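Local coordinates for protein flavin adenine dinucleotide synthase (Saccharomyces cerevisiae, PDB 2WSI) that catalyses the adenylation of flavin mononucleotide with ATP, making the coenzyme flavin adenine dinucleotide (FAD) and releasing diphosphate, at residues 62-67 with 297-302; 130-135 with 153-158; 220-225 with 231-236. All coordinates share one frame; numbering follows the deposited sequence.

Contact 1: 62-67 with 297-302. With FAD (flavin-adenine dinucleotide), chain C; SO4 (sulfate ion), chain B.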
loop_
_atom_site.group_PDB
_atom_site.type_symbol
_atom_site.label_atom_id
_atom_site.label_comp_id
_atom_site.label_asym_id
_atom_site.label_seq_id
_atom_site.Cartn_x
_atom_site.Cartn_y
_atom_site.Cartn_z
ATOM N N GLY A 62 2.829 1.646 5.626
ATOM C CA GLY A 62 1.868 2.739 5.596
ATOM C C GLY A 62 1.899 3.560 4.309
ATOM O O GLY A 62 1.093 4.483 4.144
ATOM N N GLY A 63 2.803 3.233 3.387
ATOM C CA GLY A 63 2.852 3.973 2.119
ATOM C C GLY A 63 1.672 3.620 1.200
ATOM O O GLY A 63 0.929 2.659 1.453
ATOM N N LYS A 64 1.483 4.402 0.137
ATOM C CA LYS A 64 0.338 4.218 -0.748
ATOM C C LYS A 64 0.368 2.830 -1.389
ATOM O O LYS A 64 -0.667 2.212 -1.534
ATOM C CB LYS A 64 0.303 5.280 -1.847
ATOM C CG LYS A 64 1.533 5.283 -2.785
ATOM C CD LYS A 64 1.473 6.568 -3.690
ATOM C CE LYS A 64 2.449 6.468 -4.890
ATOM N NZ LYS A 64 3.797 6.131 -4.384
ATOM N N ASP A 65 1.547 2.356 -1.783
ATOM C CA ASP A 65 1.642 1.098 -2.508
ATOM C C ASP A 65 1.281 -0.077 -1.593
ATOM O O ASP A 65 0.476 -0.945 -1.959
ATOM C CB ASP A 65 3.054 0.880 -3.029
ATOM C CG ASP A 65 3.418 1.787 -4.209
ATOM O OD1 ASP A 65 2.541 2.468 -4.755
ATOM O OD2 ASP A 65 4.606 1.810 -4.592
ATOM N N CYS A 66 1.870 -0.149 -0.403
ATOM C CA CYS A 66 1.522 -1.325 0.401
ATOM C C CYS A 66 0.126 -1.195 1.009
ATOM O O CYS A 66 -0.526 -2.214 1.275
ATOM C CB CYS A 66 2.577 -1.683 1.433
ATOM S SG CYS A 66 2.856 -0.413 2.464
ATOM N N GLN A 67 -0.376 0.026 1.152
ATOM C CA GLN A 67 -1.787 0.209 1.523
ATOM C C GLN A 67 -2.761 -0.290 0.435
ATOM O O GLN A 67 -3.757 -0.963 0.738
ATOM C CB GLN A 67 -2.134 1.662 1.825
ATOM C CG GLN A 67 -3.527 1.715 2.519
ATOM C CD GLN A 67 -3.953 3.096 2.918
ATOM O OE1 GLN A 67 -3.309 4.086 2.570
ATOM N NE2 GLN A 67 -5.074 3.182 3.636
ATOM N N THR A 297 7.682 8.395 -14.255
ATOM C CA THR A 297 9.123 8.628 -14.343
ATOM C C THR A 297 9.542 9.580 -13.229
ATOM O O THR A 297 10.697 9.600 -12.811
ATOM C CB THR A 297 9.575 9.235 -15.720
ATOM O OG1 THR A 297 9.637 10.654 -15.612
ATOM C CG2 THR A 297 8.626 8.883 -16.870
ATOM N N LEU A 298 8.592 10.369 -12.747
ATOM C CA LEU A 298 8.902 11.446 -11.821
ATOM C C LEU A 298 8.532 11.115 -10.366
ATOM O O LEU A 298 8.674 11.962 -9.486
ATOM C CB LEU A 298 8.153 12.707 -12.247
ATOM C CG LEU A 298 8.577 13.292 -13.608
ATOM C CD1 LEU A 298 7.818 14.589 -13.901
ATOM C CD2 LEU A 298 10.068 13.525 -13.611
ATOM N N GLU A 299 8.085 9.885 -10.134
ATOM C CA GLU A 299 7.537 9.480 -8.838
ATOM C C GLU A 299 8.540 9.638 -7.702
ATOM O O GLU A 299 8.189 10.035 -6.586
ATOM C CB GLU A 299 7.042 8.025 -8.911
ATOM C CG GLU A 299 6.385 7.510 -7.630
ATOM C CD GLU A 299 5.563 6.209 -7.842
ATOM O OE1 GLU A 299 5.358 5.816 -8.997
ATOM O OE2 GLU A 299 5.111 5.604 -6.845
ATOM N N ARG A 300 9.799 9.329 -7.969
ATOM C CA ARG A 300 10.786 9.366 -6.908
ATOM C C ARG A 300 11.613 10.661 -6.942
ATOM O O ARG A 300 12.685 10.716 -6.366
ATOM C CB ARG A 300 11.708 8.147 -7.021
ATOM C CG ARG A 300 10.981 6.826 -6.777
ATOM C CD ARG A 300 11.945 5.672 -6.796
ATOM N NE ARG A 300 12.886 5.763 -5.690
ATOM C CZ ARG A 300 12.741 5.135 -4.526
ATOM N NH1 ARG A 300 11.695 4.348 -4.311
ATOM N NH2 ARG A 300 13.654 5.291 -3.578
ATOM N N ALA A 301 11.095 11.697 -7.594
ATOM C CA ALA A 301 11.876 12.923 -7.800
ATOM C C ALA A 301 12.182 13.657 -6.494
ATOM O O ALA A 301 13.190 14.361 -6.399
ATOM C CB ALA A 301 11.188 13.854 -8.781
ATOM N N GLY A 302 11.330 13.492 -5.490
ATOM C CA GLY A 302 11.615 14.039 -4.171
ATOM C C GLY A 302 12.545 13.189 -3.296
ATOM O O GLY A 302 12.804 13.548 -2.141
HETATM P PA FAD C . 10.392 0.430 -0.944
HETATM O O1A FAD C . 10.332 1.880 -0.546
HETATM O O2A FAD C . 11.568 -0.258 -0.306
HETATM O O5B FAD C . 9.006 -0.369 -0.679
HETATM C C5B FAD C . 8.804 -1.606 -1.338
HETATM C C4B FAD C . 7.963 -2.509 -0.431
HETATM O O4B FAD C . 8.772 -3.037 0.587
HETATM C C3B FAD C . 6.861 -1.738 0.270
HETATM O O3B FAD C . 5.684 -1.701 -0.497
HETATM C C2B FAD C . 6.679 -2.542 1.543
HETATM O O2B FAD C . 5.830 -3.647 1.314
HETATM C C1B FAD C . 8.074 -3.037 1.819
HETATM N N9A FAD C . 8.730 -2.090 2.736
HETATM C C8A FAD C . 9.546 -1.031 2.428
HETATM N N7A FAD C . 9.945 -0.436 3.586
HETATM C C5A FAD C . 9.363 -1.105 4.615
HETATM C C6A FAD C . 9.401 -0.937 5.984
HETATM N N6A FAD C . 10.122 0.035 6.572
HETATM N N1A FAD C . 8.710 -1.819 6.762
HETATM C C2A FAD C . 7.973 -2.854 6.224
HETATM N N3A FAD C . 7.906 -2.994 4.857
HETATM C C4A FAD C . 8.620 -2.146 4.085
HETATM N N1 FAD C . 16.273 -6.741 -2.753
HETATM C C2 FAD C . 17.108 -7.623 -3.387
HETATM O O2 FAD C . 17.953 -7.214 -4.183
HETATM N N3 FAD C . 17.009 -8.969 -3.133
HETATM C C4 FAD C . 16.077 -9.448 -2.238
HETATM O O4 FAD C . 16.037 -10.671 -2.066
HETATM C C4X FAD C . 15.223 -8.553 -1.587
HETATM N N5 FAD C . 14.264 -8.990 -0.677
HETATM C C5X FAD C . 13.423 -8.090 -0.051
HETATM C C6 FAD C . 12.458 -8.517 0.862
HETATM C C7 FAD C . 11.642 -7.581 1.504
HETATM C C7M FAD C . 10.603 -8.008 2.501
HETATM C C8 FAD C . 11.784 -6.231 1.213
HETATM C C8M FAD C . 10.899 -5.216 1.872
HETATM C C9 FAD C . 12.735 -5.814 0.298
HETATM C C9A FAD C . 13.560 -6.729 -0.324
HETATM N N10 FAD C . 14.511 -6.281 -1.219
HETATM C C10 FAD C . 15.322 -7.193 -1.864
HETATM C "C1'" FAD C . 14.617 -4.812 -1.524
HETATM C "C2'" FAD C . 13.672 -4.434 -2.685
HETATM O "O2'" FAD C . 13.820 -5.254 -3.820
HETATM C "C3'" FAD C . 13.815 -2.977 -3.118
HETATM O "O3'" FAD C . 15.039 -2.812 -3.793
HETATM C "C4'" FAD C . 13.755 -2.048 -1.921
HETATM O "O4'" FAD C . 12.655 -2.383 -1.101
HETATM C "C5'" FAD C . 13.588 -0.598 -2.376
HETATM O "O5'" FAD C . 12.635 -0.547 -3.421
HETATM P P FAD C . 11.549 0.641 -3.492
HETATM O O1P FAD C . 12.184 1.931 -3.028
HETATM O O2P FAD C . 10.921 0.692 -4.866
HETATM O O3P FAD C . 10.336 0.272 -2.524
HETATM S S SO4 B . 5.507 5.016 -1.479
HETATM O O1 SO4 B . 6.945 4.979 -1.289
HETATM O O2 SO4 B . 4.894 4.187 -0.447
HETATM O O3 SO4 B . 5.056 6.401 -1.339
HETATM O O4 SO4 B . 5.157 4.412 -2.759
#
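Lys64 NZ is gripped from several sides. It gives a hydrogen bond and salt bridge to Glu299 OE2 at 2.8 Å. It also bonds to sulfate O4 at 2.7 Å and makes a weak bond to sulfate O3. A further bond goes to the carbonyl oxygen of Thr222. Lys64 opens helix 64-87, just after the glycine-rich turn of residues 62-63. The sequence and family match the PP-loop, the modified P-loop of the PAPS reductase family, so the sulfate probably marks a place for a phosphate.

The lysine chain runs out nearly straight and bends only at its last torsion (chi4 -52°), which turns NZ between the sulfate and the glutamate. Glu299 comes from the opposite direction on an extended chain, with CG anti to its backbone N (chi1 -177°). NZ meets OE2 on the anti side, somewhat out of the carboxylate plane. Arg166 also bridges to OE2 and to Asp65 OD1. These two cations probably offset the closeness of the acids, since Asp65 OD2 lies 4.4 Å from Glu299 OE2. Asp65 OD2 is also 3.2 Å from sulfate O4. A leucine in place of Lys64 would probably leave Glu299 with Arg166 but without its lysine mate, and the sulfate without its bonds from NZ.

Gly63 is the N-cap residue. Its CA stands 3.3 Å from sulfate O2, and a side chain here would collide with that oxygen.

Next to Glu299, Arg300 reaches the product. Its NH1 makes a weak bond to FAD O1P at 2.8 Å, on the phosphate nearer the flavin.

Contact 2: 130-135 with 153-158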
loop_
_atom_site.group_PDB
_atom_site.type_symbol
_atom_site.label_atom_id
_atom_site.label_comp_id
_atom_site.label_asym_id
_atom_site.label_seq_id
_atom_site.Cartn_x
_atom_site.Cartn_y
_atom_site.Cartn_z
ATOM N N SER A 130 -1.739 -7.658 13.230
ATOM C CA SER A 130 -0.882 -8.030 14.351
ATOM C C SER A 130 0.505 -7.575 13.983
ATOM O O SER A 130 1.204 -8.213 13.192
ATOM C CB SER A 130 -0.858 -9.537 14.565
ATOM O OG SER A 130 0.049 -9.865 15.611
ATOM N N LEU A 131 0.902 -6.453 14.547
ATOM C CA LEU A 131 2.102 -5.793 14.074
ATOM C C LEU A 131 3.362 -6.178 14.831
ATOM O O LEU A 131 3.473 -5.942 16.036
ATOM C CB LEU A 131 1.887 -4.288 14.179
ATOM C CG LEU A 131 2.949 -3.430 13.509
ATOM C CD1 LEU A 131 2.757 -3.491 11.974
ATOM C CD2 LEU A 131 2.821 -2.031 14.020
ATOM N N TYR A 132 4.312 -6.780 14.134
ATOM C CA TYR A 132 5.685 -6.786 14.614
ATOM C C TYR A 132 6.295 -5.481 14.151
ATOM O O TYR A 132 6.287 -5.193 12.945
ATOM C CB TYR A 132 6.459 -7.939 14.006
ATOM C CG TYR A 132 7.955 -7.890 14.236
ATOM C CD1 TYR A 132 8.535 -8.468 15.363
ATOM C CD2 TYR A 132 8.799 -7.299 13.295
ATOM C CE1 TYR A 132 9.933 -8.439 15.549
ATOM C CE2 TYR A 132 10.179 -7.269 13.464
ATOM C CZ TYR A 132 10.741 -7.838 14.581
ATOM O OH TYR A 132 12.114 -7.792 14.702
ATOM N N GLU A 133 6.805 -4.683 15.090
ATOM C CA GLU A 133 7.570 -3.479 14.740
ATOM C C GLU A 133 8.990 -3.535 15.308
ATOM O O GLU A 133 9.177 -3.561 16.527
ATOM C CB GLU A 133 6.867 -2.213 15.261
ATOM C CG GLU A 133 7.672 -0.933 14.971
ATOM C CD GLU A 133 6.935 0.357 15.329
ATOM O OE1 GLU A 133 5.877 0.297 15.986
ATOM O OE2 GLU A 133 7.427 1.446 14.960
ATOM N N SER A 134 9.985 -3.539 14.430
ATOM C CA SER A 134 11.384 -3.494 14.846
ATOM C C SER A 134 11.629 -2.278 15.731
ATOM O O SER A 134 10.854 -1.334 15.728
ATOM C CB SER A 134 12.305 -3.425 13.630
ATOM O OG SER A 134 12.225 -2.156 13.022
ATOM N N GLN A 135 12.724 -2.309 16.472
ATOM C CA GLN A 135 13.090 -1.231 17.384
ATOM C C GLN A 135 13.953 -0.227 16.620
ATOM O O GLN A 135 14.939 -0.616 15.997
ATOM C CB GLN A 135 13.869 -1.801 18.576
ATOM C CG GLN A 135 13.398 -3.185 19.038
ATOM C CD GLN A 135 14.117 -4.347 18.335
ATOM O OE1 GLN A 135 13.881 -4.641 17.143
ATOM N NE2 GLN A 135 14.986 -5.032 19.085
ATOM N N LYS A 153 14.497 -14.795 12.343
ATOM C CA LYS A 153 15.059 -15.553 13.462
ATOM C C LYS A 153 14.043 -15.677 14.606
ATOM O O LYS A 153 13.959 -16.711 15.270
ATOM C CB LYS A 153 16.363 -14.902 13.948
ATOM C CG LYS A 153 17.048 -15.712 15.027
ATOM C CD LYS A 153 18.169 -14.946 15.708
ATOM C CE LYS A 153 18.557 -15.603 17.035
ATOM N NZ LYS A 153 17.359 -15.964 17.879
ATOM N N ILE A 154 13.275 -14.617 14.836
ATOM C CA ILE A 154 12.238 -14.607 15.867
ATOM C C ILE A 154 11.042 -15.464 15.423
ATOM O O ILE A 154 10.419 -16.174 16.224
ATOM C CB ILE A 154 11.791 -13.156 16.157
ATOM C CG1 ILE A 154 12.967 -12.353 16.739
ATOM C CG2 ILE A 154 10.589 -13.132 17.111
ATOM C CD1 ILE A 154 12.709 -10.850 16.899
ATOM N N TYR A 155 10.740 -15.416 14.127
ATOM C CA TYR A 155 9.580 -16.117 13.568
ATOM C C TYR A 155 10.006 -17.063 12.440
ATOM O O TYR A 155 9.742 -16.806 11.291
ATOM C CB TYR A 155 8.567 -15.100 13.019
ATOM C CG TYR A 155 7.969 -14.249 14.087
ATOM C CD1 TYR A 155 7.029 -14.775 14.973
ATOM C CD2 TYR A 155 8.394 -12.931 14.273
ATOM C CE1 TYR A 155 6.477 -13.986 15.975
ATOM C CE2 TYR A 155 7.849 -12.136 15.268
ATOM C CZ TYR A 155 6.904 -12.670 16.118
ATOM O OH TYR A 155 6.380 -11.886 17.117
ATOM N N PRO A 156 10.668 -18.164 12.784
ATOM C CA PRO A 156 11.212 -19.047 11.747
ATOM C C PRO A 156 10.119 -19.746 10.914
ATOM O O PRO A 156 10.395 -20.210 9.831
ATOM C CB PRO A 156 12.051 -20.062 12.544
ATOM C CG PRO A 156 11.551 -19.979 13.973
ATOM C CD PRO A 156 11.051 -18.564 14.155
ATOM N N GLU A 157 8.891 -19.799 11.424
ATOM C CA GLU A 157 7.783 -20.377 10.680
ATOM C C GLU A 157 7.436 -19.530 9.427
ATOM O O GLU A 157 6.695 -19.975 8.550
ATOM C CB GLU A 157 6.541 -20.514 11.589
ATOM C CG GLU A 157 5.902 -19.157 12.010
ATOM C CD GLU A 157 6.437 -18.585 13.336
ATOM O OE1 GLU A 157 7.606 -18.848 13.706
ATOM O OE2 GLU A 157 5.674 -17.842 14.001
ATOM N N THR A 158 7.967 -18.318 9.351
ATOM C CA THR A 158 7.634 -17.422 8.234
ATOM C C THR A 158 8.171 -18.016 6.938
ATOM O O THR A 158 9.379 -18.209 6.792
ATOM C CB THR A 158 8.274 -16.029 8.411
ATOM O OG1 THR A 158 7.841 -15.433 9.644
ATOM C CG2 THR A 158 7.891 -15.123 7.235
#
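The rings of Tyr132 and Tyr155 form an offset edge-to-face pair, with planes at 89° and centroids 6.0 Å apart. The edge of Tyr155 turns toward the face of Tyr132, and its CE2 lies 3.7 Å from Tyr132 CD1. Ile154 CG2 covers one face of Tyr155, toward the rim. Tyr132 CD1 and Glu157 OE2 lie at the edge of the Tyr155 ring, in its plane. Phe151, one turn back on helix 144-154, meets both tyrosine rings.

Ile154 also touches Tyr132 with its other branch. CD1 sits 3.8 Å from Tyr132 OH and close to CE1, and the two side chains cross at about a right angle. Tyr132 CG lies anti to the backbone N (chi1 169°), which carries the ring from the strand toward the helix end.

The contact joins strand 129-133, outermost in the sheet within this chain, to the C-terminal end of helix 144-154. That helix belongs to the crossover leading to the parallel strand 160-162. Tyr155 is where the chain leaves the helix. Its carbonyl O accepts from Thr158 N at 3.0 Å, closing a type I turn, and from Thr158 OG1 at 2.9 Å.

Between the segments the contact rests on rings and one aliphatic branch. It therefore depends on shape and van der Waals fit, with the aromatic edge-to-face attraction added, at the protein surface.

Contact 3: 220-225 with 231-236. With SO4 (sulfate ion), chain B.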
loop_
_atom_site.group_PDB
_atom_site.type_symbol
_atom_site.label_atom_id
_atom_site.label_comp_id
_atom_site.label_asym_id
_atom_site.label_seq_id
_atom_site.Cartn_x
_atom_site.Cartn_y
_atom_site.Cartn_z
ATOM N N GLY A 220 2.260 16.927 -0.778
ATOM C CA GLY A 220 3.065 16.913 -2.000
ATOM C C GLY A 220 4.059 15.782 -2.127
ATOM O O GLY A 220 4.737 15.678 -3.143
ATOM N N PHE A 221 4.171 14.918 -1.111
ATOM C CA PHE A 221 4.976 13.723 -1.286
ATOM C C PHE A 221 4.340 12.831 -2.351
ATOM O O PHE A 221 3.111 12.718 -2.412
ATOM C CB PHE A 221 5.121 12.951 0.049
ATOM C CG PHE A 221 6.062 13.620 1.033
ATOM C CD1 PHE A 221 7.338 13.113 1.254
ATOM C CD2 PHE A 221 5.683 14.763 1.705
ATOM C CE1 PHE A 221 8.207 13.732 2.143
ATOM C CE2 PHE A 221 6.548 15.375 2.593
ATOM C CZ PHE A 221 7.806 14.864 2.808
ATOM N N THR A 222 5.171 12.195 -3.182
ATOM C CA THR A 222 4.694 11.147 -4.092
ATOM C C THR A 222 5.376 9.814 -3.785
ATOM O O THR A 222 5.074 8.779 -4.366
ATOM C CB THR A 222 4.980 11.511 -5.560
ATOM O OG1 THR A 222 6.394 11.716 -5.721
ATOM C CG2 THR A 222 4.191 12.747 -5.955
ATOM N N SER A 223 6.341 9.868 -2.898
ATOM C CA SER A 223 7.102 8.688 -2.513
ATOM C C SER A 223 7.597 9.005 -1.116
ATOM O O SER A 223 8.091 10.114 -0.878
ATOM C CB SER A 223 8.289 8.506 -3.471
ATOM O OG SER A 223 9.054 7.363 -3.136
ATOM N N ILE A 224 7.459 8.076 -0.180
ATOM C CA ILE A 224 7.878 8.364 1.189
ATOM C C ILE A 224 9.085 7.517 1.571
ATOM O O ILE A 224 9.047 6.287 1.501
ATOM C CB ILE A 224 6.736 8.151 2.221
ATOM C CG1 ILE A 224 5.541 9.055 1.901
ATOM C CG2 ILE A 224 7.243 8.455 3.624
ATOM C CD1 ILE A 224 4.260 8.724 2.739
ATOM N N GLY A 225 10.163 8.200 1.936
ATOM C CA GLY A 225 11.357 7.553 2.441
ATOM C C GLY A 225 11.491 7.955 3.897
ATOM O O GLY A 225 10.521 7.877 4.658
ATOM N N LEU A 231 11.367 14.315 0.142
ATOM C CA LEU A 231 10.708 15.615 0.250
ATOM C C LEU A 231 9.489 15.612 -0.621
ATOM O O LEU A 231 9.312 14.707 -1.423
ATOM C CB LEU A 231 11.602 16.718 -0.307
ATOM C CG LEU A 231 13.091 16.615 -0.042
ATOM C CD1 LEU A 231 13.853 17.547 -0.988
ATOM C CD2 LEU A 231 13.326 16.967 1.403
ATOM N N PRO A 232 8.681 16.667 -0.524
ATOM C CA PRO A 232 7.591 16.877 -1.476
ATOM C C PRO A 232 8.139 16.914 -2.895
ATOM O O PRO A 232 9.307 17.263 -3.111
ATOM C CB PRO A 232 7.010 18.234 -1.063
ATOM C CG PRO A 232 7.477 18.433 0.349
ATOM C CD PRO A 232 8.797 17.767 0.441
ATOM N N ASN A 233 7.328 16.525 -3.869
ATOM C CA ASN A 233 7.860 16.356 -5.215
ATOM C C ASN A 233 8.073 17.730 -5.880
ATOM O O ASN A 233 7.137 18.518 -5.972
ATOM C CB ASN A 233 6.921 15.490 -6.054
ATOM C CG ASN A 233 7.581 14.988 -7.327
ATOM O OD1 ASN A 233 8.136 15.763 -8.105
ATOM N ND2 ASN A 233 7.482 13.698 -7.568
ATOM N N PRO A 234 9.306 18.023 -6.329
ATOM C CA PRO A 234 9.571 19.370 -6.886
ATOM C C PRO A 234 8.706 19.674 -8.105
ATOM O O PRO A 234 8.466 20.839 -8.414
ATOM C CB PRO A 234 11.061 19.327 -7.271
ATOM C CG PRO A 234 11.447 17.876 -7.310
ATOM C CD PRO A 234 10.490 17.140 -6.372
ATOM N N HIS A 235 8.221 18.627 -8.778
ATOM C CA HIS A 235 7.317 18.802 -9.902
ATOM C C HIS A 235 5.896 19.160 -9.473
ATOM O O HIS A 235 5.058 19.465 -10.328
ATOM C CB HIS A 235 7.343 17.566 -10.817
ATOM C CG HIS A 235 8.712 17.240 -11.321
ATOM N ND1 HIS A 235 9.301 17.922 -12.369
ATOM C CD2 HIS A 235 9.629 16.340 -10.894
ATOM C CE1 HIS A 235 10.515 17.441 -12.575
ATOM N NE2 HIS A 235 10.740 16.483 -11.693
ATOM N N LEU A 236 5.629 19.168 -8.161
ATOM C CA LEU A 236 4.327 19.603 -7.661
ATOM C C LEU A 236 4.385 20.998 -7.020
ATOM O O LEU A 236 3.387 21.489 -6.495
ATOM C CB LEU A 236 3.750 18.573 -6.664
ATOM C CG LEU A 236 3.539 17.190 -7.304
ATOM C CD1 LEU A 236 2.902 16.214 -6.317
ATOM C CD2 LEU A 236 2.675 17.293 -8.575
HETATM S S SO4 B . 5.507 5.016 -1.479
HETATM O O1 SO4 B . 6.945 4.979 -1.289
HETATM O O2 SO4 B . 4.894 4.187 -0.447
HETATM O O3 SO4 B . 5.056 6.401 -1.339
HETATM O O4 SO4 B . 5.157 4.412 -2.759
HETATM O O HOH W 1 8.006 12.561 -2.565
#
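Gly220 O accepts from Asn233 N at 2.8 Å. This bond ties together two loop segments between helices 215-218 and 248-252. Asn233 heads an Asx turn: its OD1 takes the N-H of His235 on a lone pair, in the carbonyl plane. The backbone angles of Gly220 call for glycine, and a CB would also press on Pro232 CB.

Phe221 starts away from the second segment, but its ring comes back beside it. Leu231 C and Pro232 N lie over one face, the nitrogen over the centre. Pro232 CD makes a CH-pi contact 4.2 Å from the ring centroid, 28° off the normal. Ser223 O is at the ring edge. Phe280 and Phe113 meet the same ring.

Thr222 makes a side-chain bond across the contact. OG1 sits between the backbone N and the carbonyl carbon (chi1 58°), facing the asparagine. It accepts from Asn233 ND2 at 2.9 Å, nearly straight at 169° and in the amide plane. OG1 in turn donates to Glu299 O, and ND2 also bonds to Leu298 O. The hydroxyl and the amide are thus both tied to the chain near 298-299, which fixes the rotation of the amide. On its other branch, Thr222 CG2 meets Leu236 CD1 tip to tip at 3.7 Å.

A water joins the two segments. It accepts from Thr222 N and donates to Ser223 O and Leu231 O, the last at 2.8 Å. Ser223 OG bonds to Arg303. Further on, Ile224 CB points away from the second segment, while its backbone N donates to sulfate O3 at 3.2 Å.

Contacts 1 and 3 are buried, with centres about 8 Å apart, whereas contact 2 lies at the surface, about 25 Å from contact 1 between centres. Contacts 1 and 3 share the sulfate and touch directly: Leu231 N meets Gly302 O, and Leu298 packs on His235. The loops of contact 3 thus back the 297-302 segment of contact 1. Their chemistry differs. Contact 1 is a charged network beside the FAD, contact 3 mixes backbone and amide bonds with aromatic and proline packing, and contact 2 is apolar. Contact 2 joins an outer strand to a helix end. Both it and contact 3 are nested in the chain loop that contact 1 closes.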